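Sensory rhodopsin transducer (Thermotoga maritima, PDB 1NC7) is of uncertain function, but as a member of the Anabaena sensory rhodopsin transducer family it probably relays signals from a partner protein, and it binds metal ions. Local coordinates at residues F66-S71 with K99-M104; V45-L50 with R89-G94; W29-G34 with M113-L118. All coordinates share one frame; numbering follows the deposited sequence.

Interaction 1. Residues F66-S71 with K99-M104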
loop_
_atom_site.group_PDB
_atom_site.type_symbol
_atom_site.label_atom_id
_atom_site.label_comp_id
_atom_site.label_asym_id
_atom_site.label_seq_id
_atom_site.Cartn_x
_atom_site.Cartn_y
_atom_site.Cartn_z
ATOM N N PHE D 66 -1.509 20.700 -3.484
ATOM C CA PHE D 66 -0.916 19.924 -4.565
ATOM C C PHE D 66 0.428 20.542 -4.927
ATOM O O PHE D 66 0.507 21.735 -5.240
ATOM C CB PHE D 66 -1.844 19.934 -5.783
ATOM C CG PHE D 66 -3.143 19.219 -5.557
ATOM C CD1 PHE D 66 -3.259 17.858 -5.820
ATOM C CD2 PHE D 66 -4.242 19.900 -5.048
ATOM C CE1 PHE D 66 -4.458 17.185 -5.576
ATOM C CE2 PHE D 66 -5.442 19.237 -4.801
ATOM C CZ PHE D 66 -5.549 17.878 -5.066
ATOM N N LEU D 67 1.483 19.734 -4.861
ATOM C CA LEU D 67 2.831 20.178 -5.197
ATOM C C LEU D 67 3.195 19.580 -6.549
ATOM O O LEU D 67 2.823 18.446 -6.853
ATOM C CB LEU D 67 3.839 19.699 -4.150
ATOM C CG LEU D 67 3.626 20.103 -2.692
ATOM C CD1 LEU D 67 4.765 19.544 -1.854
ATOM C CD2 LEU D 67 3.557 21.622 -2.568
ATOM N N PHE D 68 3.920 20.341 -7.359
ATOM C CA PHE D 68 4.313 19.874 -8.681
ATOM C C PHE D 68 5.827 19.826 -8.823
ATOM O O PHE D 68 6.554 20.228 -7.917
ATOM C CB PHE D 68 3.680 20.784 -9.736
ATOM C CG PHE D 68 2.178 20.778 -9.693
ATOM C CD1 PHE D 68 1.459 19.767 -10.324
ATOM C CD2 PHE D 68 1.487 21.740 -8.966
ATOM C CE1 PHE D 68 0.068 19.712 -10.228
ATOM C CE2 PHE D 68 0.095 21.693 -8.862
ATOM C CZ PHE D 68 -0.614 20.676 -9.495
ATOM N N GLU D 69 6.304 19.323 -9.958
ATOM C CA GLU D 69 7.740 19.222 -10.172
ATOM C C GLU D 69 8.391 20.543 -10.556
ATOM O O GLU D 69 9.492 20.842 -10.097
ATOM C CB GLU D 69 8.050 18.176 -11.247
ATOM C CG GLU D 69 7.623 16.760 -10.883
ATOM C CD GLU D 69 8.207 15.725 -11.822
ATOM O OE1 GLU D 69 8.019 15.862 -13.048
ATOM O OE2 GLU D 69 8.858 14.775 -11.333
ATOM N N ASP D 70 7.710 21.330 -11.387
ATOM C CA ASP D 70 8.248 22.610 -11.847
ATOM C C ASP D 70 7.218 23.731 -11.857
ATOM O O ASP D 70 7.369 24.716 -12.583
ATOM C CB ASP D 70 8.827 22.459 -13.255
ATOM C CG ASP D 70 9.945 21.442 -13.320
ATOM O OD1 ASP D 70 10.975 21.646 -12.642
ATOM O OD2 ASP D 70 9.793 20.439 -14.049
ATOM N N SER D 71 6.168 23.575 -11.064
ATOM C CA SER D 71 5.119 24.582 -10.970
ATOM C C SER D 71 4.854 24.840 -9.500
ATOM O O SER D 71 5.230 24.038 -8.644
ATOM C CB SER D 71 3.833 24.088 -11.639
ATOM O OG SER D 71 3.999 23.951 -13.038
ATOM N N LYS D 99 0.259 15.088 -15.417
ATOM C CA LYS D 99 1.225 15.980 -14.799
ATOM C C LYS D 99 1.486 15.464 -13.389
ATOM O O LYS D 99 0.601 15.493 -12.536
ATOM C CB LYS D 99 0.676 17.409 -14.740
ATOM C CG LYS D 99 1.667 18.425 -14.190
ATOM C CD LYS D 99 1.100 19.837 -14.232
ATOM C CE LYS D 99 2.152 20.857 -13.817
ATOM N NZ LYS D 99 1.647 22.254 -13.899
ATOM N N PRO D 100 2.703 14.974 -13.130
ATOM C CA PRO D 100 3.023 14.456 -11.797
ATOM C C PRO D 100 2.860 15.492 -10.693
ATOM O O PRO D 100 3.153 16.669 -10.886
ATOM C CB PRO D 100 4.469 13.987 -11.946
ATOM C CG PRO D 100 5.017 14.891 -13.004
ATOM C CD PRO D 100 3.888 14.938 -14.006
ATOM N N TYR D 101 2.379 15.042 -9.541
ATOM C CA TYR D 101 2.196 15.926 -8.401
ATOM C C TYR D 101 2.245 15.114 -7.114
ATOM O O TYR D 101 2.382 13.887 -7.147
ATOM C CB TYR D 101 0.861 16.683 -8.519
ATOM C CG TYR D 101 -0.389 15.820 -8.515
ATOM C CD1 TYR D 101 -0.956 15.380 -7.320
ATOM C CD2 TYR D 101 -1.007 15.454 -9.708
ATOM C CE1 TYR D 101 -2.116 14.598 -7.315
ATOM C CE2 TYR D 101 -2.163 14.673 -9.713
ATOM C CZ TYR D 101 -2.709 14.251 -8.519
ATOM O OH TYR D 101 -3.851 13.480 -8.532
ATOM N N SER D 102 2.187 15.812 -5.987
ATOM C CA SER D 102 2.184 15.178 -4.675
ATOM C C SER D 102 1.119 15.895 -3.869
ATOM O O SER D 102 0.768 17.036 -4.175
ATOM C CB SER D 102 3.540 15.311 -3.986
ATOM O OG SER D 102 4.526 14.557 -4.665
ATOM N N ILE D 103 0.610 15.232 -2.838
ATOM C CA ILE D 103 -0.454 15.801 -2.024
ATOM C C ILE D 103 -0.141 15.901 -0.539
ATOM O O ILE D 103 0.359 14.957 0.062
ATOM C CB ILE D 103 -1.743 14.944 -2.126
ATOM C CG1 ILE D 103 -2.163 14.779 -3.586
ATOM C CG2 ILE D 103 -2.862 15.582 -1.311
ATOM C CD1 ILE D 103 -3.312 13.798 -3.771
HETATM N N MSE D 104 -0.426 17.065 0.036
HETATM C CA MSE D 104 -0.288 17.266 1.470
HETATM C C MSE D 104 -1.682 17.715 1.885
HETATM O O MSE D 104 -2.224 18.670 1.327
HETATM C CB MSE D 104 0.715 18.362 1.824
HETATM C CG MSE D 104 0.586 18.780 3.292
HETATM SE SE MSE D 104 1.880 20.070 3.908
HETATM C CE MSE D 104 1.300 21.600 2.878
HETATM O O HOH W 1 4.671 18.354 -12.256
#
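L67 of strand 60-68 and S102 of strand 101-107 form an antiparallel hydrogen-bonded pair, the strand segments 66-68 and 101-104 running at 150° to each other. L67 N donates to S102 O at 2.9 Å, nearly straight, and S102 N returns a bond to L67 O. F66 and I103, the adjacent non-hydrogen-bonded pair, put their side chains on the same face as Y101. There F66 and Y101 make an offset edge-to-face pair: the planes stand at 72°, and F66 CD1 comes edge-on to within 3.7 Å of Y101 CD1. CE1 of the same phenylalanine rests on I103 CG1.

Past F68 and Y101 the chains separate, and side chains and a water bridge them. K99 is extended throughout, starting with CG anti to the backbone N (chi1 -176°), and it crosses F68 at about a right angle. Its CE lies 3.7 Å from F68 CD1, while NZ stands over the ring face, 4.7 Å from the centroid, in a cation-pi contact. NZ also donates to S71 OG at 3.0 Å. Water 1 accepts from E69 N and donates to P100 O at 2.6 Å. E69 OE1 touches P100 CG, whereas OE2 accepts from H87 N of the second subunit, and P100 packs on that same histidine.

The chemistry thus changes along the contact, from a buried aromatic and aliphatic face to a polar turn. There the ammonium group of K99 has both a hydroxyl and a pi face as partners, which probably steadies its charge.

Interaction 2. Residues V45-L50 with R89-G94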
loop_
_atom_site.group_PDB
_atom_site.type_symbol
_atom_site.label_atom_id
_atom_site.label_comp_id
_atom_site.label_asym_id
_atom_site.label_seq_id
_atom_site.Cartn_x
_atom_site.Cartn_y
_atom_site.Cartn_z
ATOM N N VAL D 45 -13.344 6.964 -16.600
ATOM C CA VAL D 45 -12.229 7.779 -17.052
ATOM C C VAL D 45 -11.141 7.548 -16.011
ATOM O O VAL D 45 -11.441 7.284 -14.845
ATOM C CB VAL D 45 -12.584 9.286 -17.089
ATOM C CG1 VAL D 45 -13.693 9.538 -18.102
ATOM C CG2 VAL D 45 -13.008 9.756 -15.709
ATOM N N SER D 46 -9.885 7.606 -16.432
ATOM C CA SER D 46 -8.777 7.421 -15.505
ATOM C C SER D 46 -8.865 8.525 -14.461
ATOM O O SER D 46 -9.240 9.655 -14.768
ATOM C CB SER D 46 -7.443 7.508 -16.243
ATOM O OG SER D 46 -7.295 6.427 -17.145
ATOM N N HIS D 47 -8.517 8.203 -13.223
ATOM C CA HIS D 47 -8.595 9.199 -12.168
ATOM C C HIS D 47 -7.894 8.730 -10.912
ATOM O O HIS D 47 -7.342 7.635 -10.854
ATOM C CB HIS D 47 -10.057 9.483 -11.816
ATOM C CG HIS D 47 -10.779 8.305 -11.234
ATOM N ND1 HIS D 47 -11.380 7.341 -12.014
ATOM C CD2 HIS D 47 -10.963 7.917 -9.949
ATOM C CE1 HIS D 47 -11.904 6.410 -11.235
ATOM N NE2 HIS D 47 -11.664 6.735 -9.978
ATOM N N GLU D 48 -7.910 9.599 -9.912
ATOM C CA GLU D 48 -7.361 9.279 -8.609
ATOM C C GLU D 48 -8.447 9.694 -7.645
ATOM O O GLU D 48 -9.145 10.684 -7.874
ATOM C CB GLU D 48 -6.083 10.062 -8.310
ATOM C CG GLU D 48 -4.887 9.607 -9.115
ATOM C CD GLU D 48 -3.571 10.014 -8.486
ATOM O OE1 GLU D 48 -3.468 11.165 -8.016
ATOM O OE2 GLU D 48 -2.636 9.185 -8.467
ATOM N N SER D 49 -8.615 8.910 -6.590
ATOM C CA SER D 49 -9.610 9.216 -5.583
ATOM C C SER D 49 -8.900 9.363 -4.252
ATOM O O SER D 49 -8.235 8.435 -3.787
ATOM C CB SER D 49 -10.657 8.102 -5.486
ATOM O OG SER D 49 -11.473 8.056 -6.647
ATOM N N LEU D 50 -9.009 10.547 -3.660
ATOM C CA LEU D 50 -8.415 10.784 -2.356
ATOM C C LEU D 50 -9.556 10.471 -1.408
ATOM O O LEU D 50 -10.526 11.227 -1.318
ATOM C CB LEU D 50 -7.985 12.244 -2.199
ATOM C CG LEU D 50 -7.405 12.603 -0.827
ATOM C CD1 LEU D 50 -6.163 11.761 -0.550
ATOM C CD2 LEU D 50 -7.061 14.086 -0.791
ATOM N N ARG D 89 -12.822 12.926 -6.000
ATOM C CA ARG D 89 -12.315 12.709 -7.353
ATOM C C ARG D 89 -11.362 13.841 -7.719
ATOM O O ARG D 89 -11.784 14.968 -7.975
ATOM C CB ARG D 89 -13.479 12.649 -8.344
ATOM C CG ARG D 89 -14.251 11.339 -8.301
ATOM C CD ARG D 89 -13.431 10.224 -8.934
ATOM N NE ARG D 89 -13.278 10.424 -10.373
ATOM C CZ ARG D 89 -14.036 9.842 -11.297
ATOM N NH1 ARG D 89 -15.006 9.009 -10.939
ATOM N NH2 ARG D 89 -13.832 10.101 -12.582
ATOM N N LEU D 90 -10.072 13.526 -7.748
ATOM C CA LEU D 90 -9.046 14.516 -8.046
ATOM C C LEU D 90 -9.001 14.966 -9.501
ATOM O O LEU D 90 -8.399 15.993 -9.813
ATOM C CB LEU D 90 -7.675 13.981 -7.621
ATOM C CG LEU D 90 -7.570 13.557 -6.151
ATOM C CD1 LEU D 90 -6.139 13.149 -5.837
ATOM C CD2 LEU D 90 -7.994 14.699 -5.243
ATOM N N ASP D 91 -9.635 14.203 -10.385
ATOM C CA ASP D 91 -9.671 14.540 -11.808
ATOM C C ASP D 91 -10.714 15.612 -12.119
ATOM O O ASP D 91 -10.829 16.062 -13.259
ATOM C CB ASP D 91 -9.970 13.289 -12.641
ATOM C CG ASP D 91 -11.296 12.648 -12.277
ATOM O OD1 ASP D 91 -11.533 12.415 -11.073
ATOM O OD2 ASP D 91 -12.099 12.366 -13.191
ATOM N N LYS D 92 -11.469 16.020 -11.104
ATOM C CA LYS D 92 -12.505 17.034 -11.284
ATOM C C LYS D 92 -12.159 18.341 -10.577
ATOM O O LYS D 92 -13.049 19.119 -10.233
ATOM C CB LYS D 92 -13.840 16.505 -10.753
ATOM C CG LYS D 92 -14.287 15.203 -11.400
ATOM C CD LYS D 92 -15.589 14.709 -10.794
ATOM C CE LYS D 92 -16.051 13.417 -11.448
ATOM N NZ LYS D 92 -17.312 12.913 -10.839
ATOM N N LEU D 93 -10.867 18.587 -10.378
ATOM C CA LEU D 93 -10.420 19.791 -9.682
ATOM C C LEU D 93 -9.635 20.781 -10.539
ATOM O O LEU D 93 -9.087 21.753 -10.020
ATOM C CB LEU D 93 -9.566 19.402 -8.471
ATOM C CG LEU D 93 -10.205 18.501 -7.411
ATOM C CD1 LEU D 93 -9.190 18.215 -6.312
ATOM C CD2 LEU D 93 -11.440 19.171 -6.837
ATOM N N GLY D 94 -9.573 20.541 -11.845
ATOM C CA GLY D 94 -8.845 21.452 -12.712
ATOM C C GLY D 94 -7.352 21.183 -12.752
ATOM O O GLY D 94 -6.590 21.957 -13.334
HETATM O O HOH W 2 -14.819 7.369 -13.994
#
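R89 lies against H47 where strand 84-89 gives way to a loop, and its side chain can be followed outward from CB. CB leads to CG, which is anti to the carbonyl carbon, and the chain then bends at chi2 (-73°) and chi3 (-68°), turning the guanidinium back over the histidine. CD meets H47 CD2 at 3.5 Å and lies near S49 OG. NE stands over the imidazole face, offset toward its rim, 3.4 Å from H47 CG; CZ follows above CG and ND1. The two flat groups are stacked, their planes 19° apart. NH1 lies more loosely above the ring, with H47 CE1 and ND1 nearest. NH2 reaches past the ring to V45 CG2, which meets the guanidinium at its edge, and also donates to water 2, itself bound by V45 N.

Both components of the stack are fixed in rotation. H47 ND1 donates to V45 O at 2.8 Å, an almost perfectly straight bond lying in the ring plane and in the carbonyl plane. R89 grips D91 side-on: NE donates to OD1 at 2.7 Å and NH2 to OD2, each oxygen being met on its syn side. The carboxylate in turn rests against H47 CB, while the far face of the guanidinium carries K92 CE.

The backbone is joined by L90 N to E48 O at 3.0 Å, next to the antiparallel non-hydrogen-bonded pair S49-R89. L90 CD2 packs on L50 CB, and the same leucine also touches L115 and I103. E48 sends its carboxylate to R117 and Y35 instead.

With its charge paired by D91 close to the guanidinium plane, R89 can offer a flat face to H47; the carboxylate probably offsets any electrostatic cost should that histidine be protonated.

Interaction 3. Residues W29-G34 with M113-L118. With EDO (1,2-ethanediol), chain O.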
loop_
_atom_site.group_PDB
_atom_site.type_symbol
_atom_site.label_atom_id
_atom_site.label_comp_id
_atom_site.label_asym_id
_atom_site.label_seq_id
_atom_site.Cartn_x
_atom_site.Cartn_y
_atom_site.Cartn_z
ATOM N N TRP D 29 -1.823 14.413 6.326
ATOM C CA TRP D 29 -1.610 13.245 5.472
ATOM C C TRP D 29 -0.820 13.615 4.224
ATOM O O TRP D 29 -0.990 14.703 3.676
ATOM C CB TRP D 29 -2.957 12.624 5.091
ATOM C CG TRP D 29 -3.631 11.999 6.260
ATOM C CD1 TRP D 29 -4.392 12.625 7.214
ATOM C CD2 TRP D 29 -3.522 10.633 6.668
ATOM N NE1 TRP D 29 -4.755 11.729 8.191
ATOM C CE2 TRP D 29 -4.234 10.499 7.881
ATOM C CE3 TRP D 29 -2.887 9.507 6.126
ATOM C CZ2 TRP D 29 -4.324 9.282 8.563
ATOM C CZ3 TRP D 29 -2.979 8.298 6.805
ATOM C CH2 TRP D 29 -3.694 8.197 8.011
ATOM N N PHE D 30 0.032 12.695 3.774
ATOM C CA PHE D 30 0.902 12.936 2.626
ATOM C C PHE D 30 0.913 11.786 1.620
ATOM O O PHE D 30 1.034 10.618 2.000
ATOM C CB PHE D 30 2.329 13.174 3.128
ATOM C CG PHE D 30 2.444 14.292 4.132
ATOM C CD1 PHE D 30 2.866 15.554 3.739
ATOM C CD2 PHE D 30 2.113 14.080 5.466
ATOM C CE1 PHE D 30 2.956 16.597 4.668
ATOM C CE2 PHE D 30 2.197 15.112 6.402
ATOM C CZ PHE D 30 2.620 16.372 6.001
ATOM N N PHE D 31 0.804 12.133 0.341
ATOM C CA PHE D 31 0.808 11.155 -0.747
ATOM C C PHE D 31 1.747 11.650 -1.845
ATOM O O PHE D 31 1.380 12.504 -2.652
ATOM C CB PHE D 31 -0.605 10.999 -1.316
ATOM C CG PHE D 31 -1.587 10.427 -0.341
ATOM C CD1 PHE D 31 -1.698 9.051 -0.174
ATOM C CD2 PHE D 31 -2.379 11.266 0.435
ATOM C CE1 PHE D 31 -2.588 8.518 0.757
ATOM C CE2 PHE D 31 -3.272 10.743 1.370
ATOM C CZ PHE D 31 -3.376 9.367 1.530
ATOM N N PRO D 32 2.973 11.111 -1.895
ATOM C CA PRO D 32 3.935 11.539 -2.914
ATOM C C PRO D 32 3.623 11.249 -4.378
ATOM O O PRO D 32 3.986 12.044 -5.246
ATOM C CB PRO D 32 5.235 10.860 -2.472
ATOM C CG PRO D 32 5.072 10.743 -0.983
ATOM C CD PRO D 32 3.636 10.307 -0.854
ATOM N N ASP D 33 2.966 10.129 -4.668
ATOM C CA ASP D 33 2.693 9.794 -6.063
ATOM C C ASP D 33 1.306 10.142 -6.581
ATOM O O ASP D 33 0.382 9.332 -6.503
ATOM C CB ASP D 33 2.955 8.306 -6.317
ATOM C CG ASP D 33 2.962 7.964 -7.801
ATOM O OD1 ASP D 33 2.698 8.866 -8.624
ATOM O OD2 ASP D 33 3.233 6.797 -8.146
ATOM N N GLY D 34 1.181 11.350 -7.125
ATOM C CA GLY D 34 -0.081 11.791 -7.685
ATOM C C GLY D 34 0.056 11.944 -9.190
ATOM O O GLY D 34 1.074 12.445 -9.677
HETATM N N MSE D 113 -6.740 8.952 5.684
HETATM C CA MSE D 113 -6.781 9.074 4.231
HETATM C C MSE D 113 -6.055 7.976 3.476
HETATM O O MSE D 113 -5.072 7.409 3.958
HETATM C CB MSE D 113 -6.207 10.420 3.801
HETATM C CG MSE D 113 -6.972 11.605 4.332
HETATM SE SE MSE D 113 -6.374 13.242 3.529
HETATM C CE MSE D 113 -6.908 14.445 4.928
ATOM N N GLN D 114 -6.549 7.712 2.269
ATOM C CA GLN D 114 -5.998 6.693 1.380
ATOM C C GLN D 114 -6.119 7.231 -0.043
ATOM O O GLN D 114 -7.110 7.879 -0.376
ATOM C CB GLN D 114 -6.816 5.404 1.526
ATOM C CG GLN D 114 -6.300 4.203 0.742
ATOM C CD GLN D 114 -7.107 2.942 1.028
ATOM O OE1 GLN D 114 -7.843 2.872 2.014
ATOM N NE2 GLN D 114 -6.969 1.941 0.171
ATOM N N LEU D 115 -5.115 6.975 -0.878
ATOM C CA LEU D 115 -5.148 7.445 -2.262
ATOM C C LEU D 115 -5.114 6.264 -3.218
ATOM O O LEU D 115 -4.256 5.384 -3.107
ATOM C CB LEU D 115 -3.952 8.357 -2.560
ATOM C CG LEU D 115 -3.876 8.946 -3.977
ATOM C CD1 LEU D 115 -5.051 9.893 -4.205
ATOM C CD2 LEU D 115 -2.556 9.685 -4.161
ATOM N N SER D 116 -6.047 6.254 -4.163
ATOM C CA SER D 116 -6.119 5.178 -5.138
ATOM C C SER D 116 -6.163 5.739 -6.542
ATOM O O SER D 116 -6.726 6.802 -6.780
ATOM C CB SER D 116 -7.360 4.328 -4.887
ATOM O OG SER D 116 -7.353 3.844 -3.561
ATOM N N ARG D 117 -5.555 5.020 -7.474
ATOM C CA ARG D 117 -5.546 5.460 -8.855
ATOM C C ARG D 117 -6.113 4.400 -9.782
ATOM O O ARG D 117 -5.818 3.215 -9.636
ATOM C CB ARG D 117 -4.118 5.789 -9.307
ATOM C CG ARG D 117 -4.034 6.242 -10.767
ATOM C CD ARG D 117 -2.595 6.365 -11.217
ATOM N NE ARG D 117 -1.841 7.234 -10.325
ATOM C CZ ARG D 117 -0.523 7.392 -10.374
ATOM N NH1 ARG D 117 0.192 6.738 -11.279
ATOM N NH2 ARG D 117 0.079 8.196 -9.509
ATOM N N LEU D 118 -6.950 4.842 -10.714
ATOM C CA LEU D 118 -7.508 3.965 -11.732
ATOM C C LEU D 118 -6.908 4.459 -13.044
ATOM O O LEU D 118 -7.114 5.609 -13.440
ATOM C CB LEU D 118 -9.033 4.074 -11.816
ATOM C CG LEU D 118 -9.614 3.341 -13.037
ATOM C CD1 LEU D 118 -9.440 1.835 -12.869
ATOM C CD2 LEU D 118 -11.085 3.690 -13.202
HETATM C C1 EDO O . 4.307 4.768 -11.988
HETATM O O1 EDO O . 4.626 5.679 -13.058
HETATM C C2 EDO O . 3.087 5.245 -11.270
HETATM O O2 EDO O . 3.140 6.623 -10.782
#
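Strands 28-34 and 110-121 belong to the same antiparallel sheet but are not neighbours in it: strand 124-135 comes between them. Their segments run nearly parallel, at 18°, and their axes approach to 8.0 Å, which with a strand between them is consistent with strong curling of the sheet. They meet mainly through side chains, some against backbone atoms, without strand pairing.

W29 lies over the selenomethionine M113. M113 N sits 3.5 Å above the indole plane, over its centre, and CG makes a CH-pi contact with the five-membered ring. The selenium approaches that ring obliquely, 3.8 Å from W29 CB, in a Met-aromatic contact. F31 comes next: L115 CB packs over its face, 3.4 Å from F31 CD1, while M113 CB touches CZ and M113 O lies at the ring edge.

A charged pair closes the row. R117 bends at chi3 (-54°), which turns its guanidinium toward D33, and NH2 forms a salt bridge with D33 OD1 at 2.8 Å. As a hydrogen bond this is weak, with the carboxylate and guanidinium planes 84° apart; a second weak bond runs from the same NH2 to D33 O at 3.2 Å. A 1,2-ethanediol, probably from the crystallisation liquor, bridges the two groups: its O2 accepts from R117 NH1 at 3.0 Å and donates to D33 OD2 at 2.6 Å.

Strand 47-54 contributes L50, which touches F31, I52, which touches M113, and E48, the second acidic partner of R117. From strand 124-135, M128 touches D33 and R117, and T129, a magnesium site of this protein that holds no ion in this chain, takes a hydrogen bond from Q114 NE2. S116 of the second subunit bonds to D33 OD2, bringing this end of strand 28-34 into the subunit interface.

Overall arrangement
All three contacts serve one strongly curved antiparallel sheet. Interaction 3 is the most central, wholly buried about 5 Å from the centre of the chain; interaction 1 lies about 13 Å out, with a buried strand part and a more accessible turn; interaction 2 is partly buried. Adjacent strands pair by backbone in interaction 1, a strand meets a departing loop in interaction 2, and non-adjacent strands meet mainly through side chains, without pairing, in interaction 3. E48 connects all three, its OE1 lying near Y101 OH as well. S102 OG, 2.6 Å from P32 O, ties interaction 1 to interaction 3. Interactions 1 and 3 touch the second subunit, whereas interaction 2 touches no other chain of the assembly.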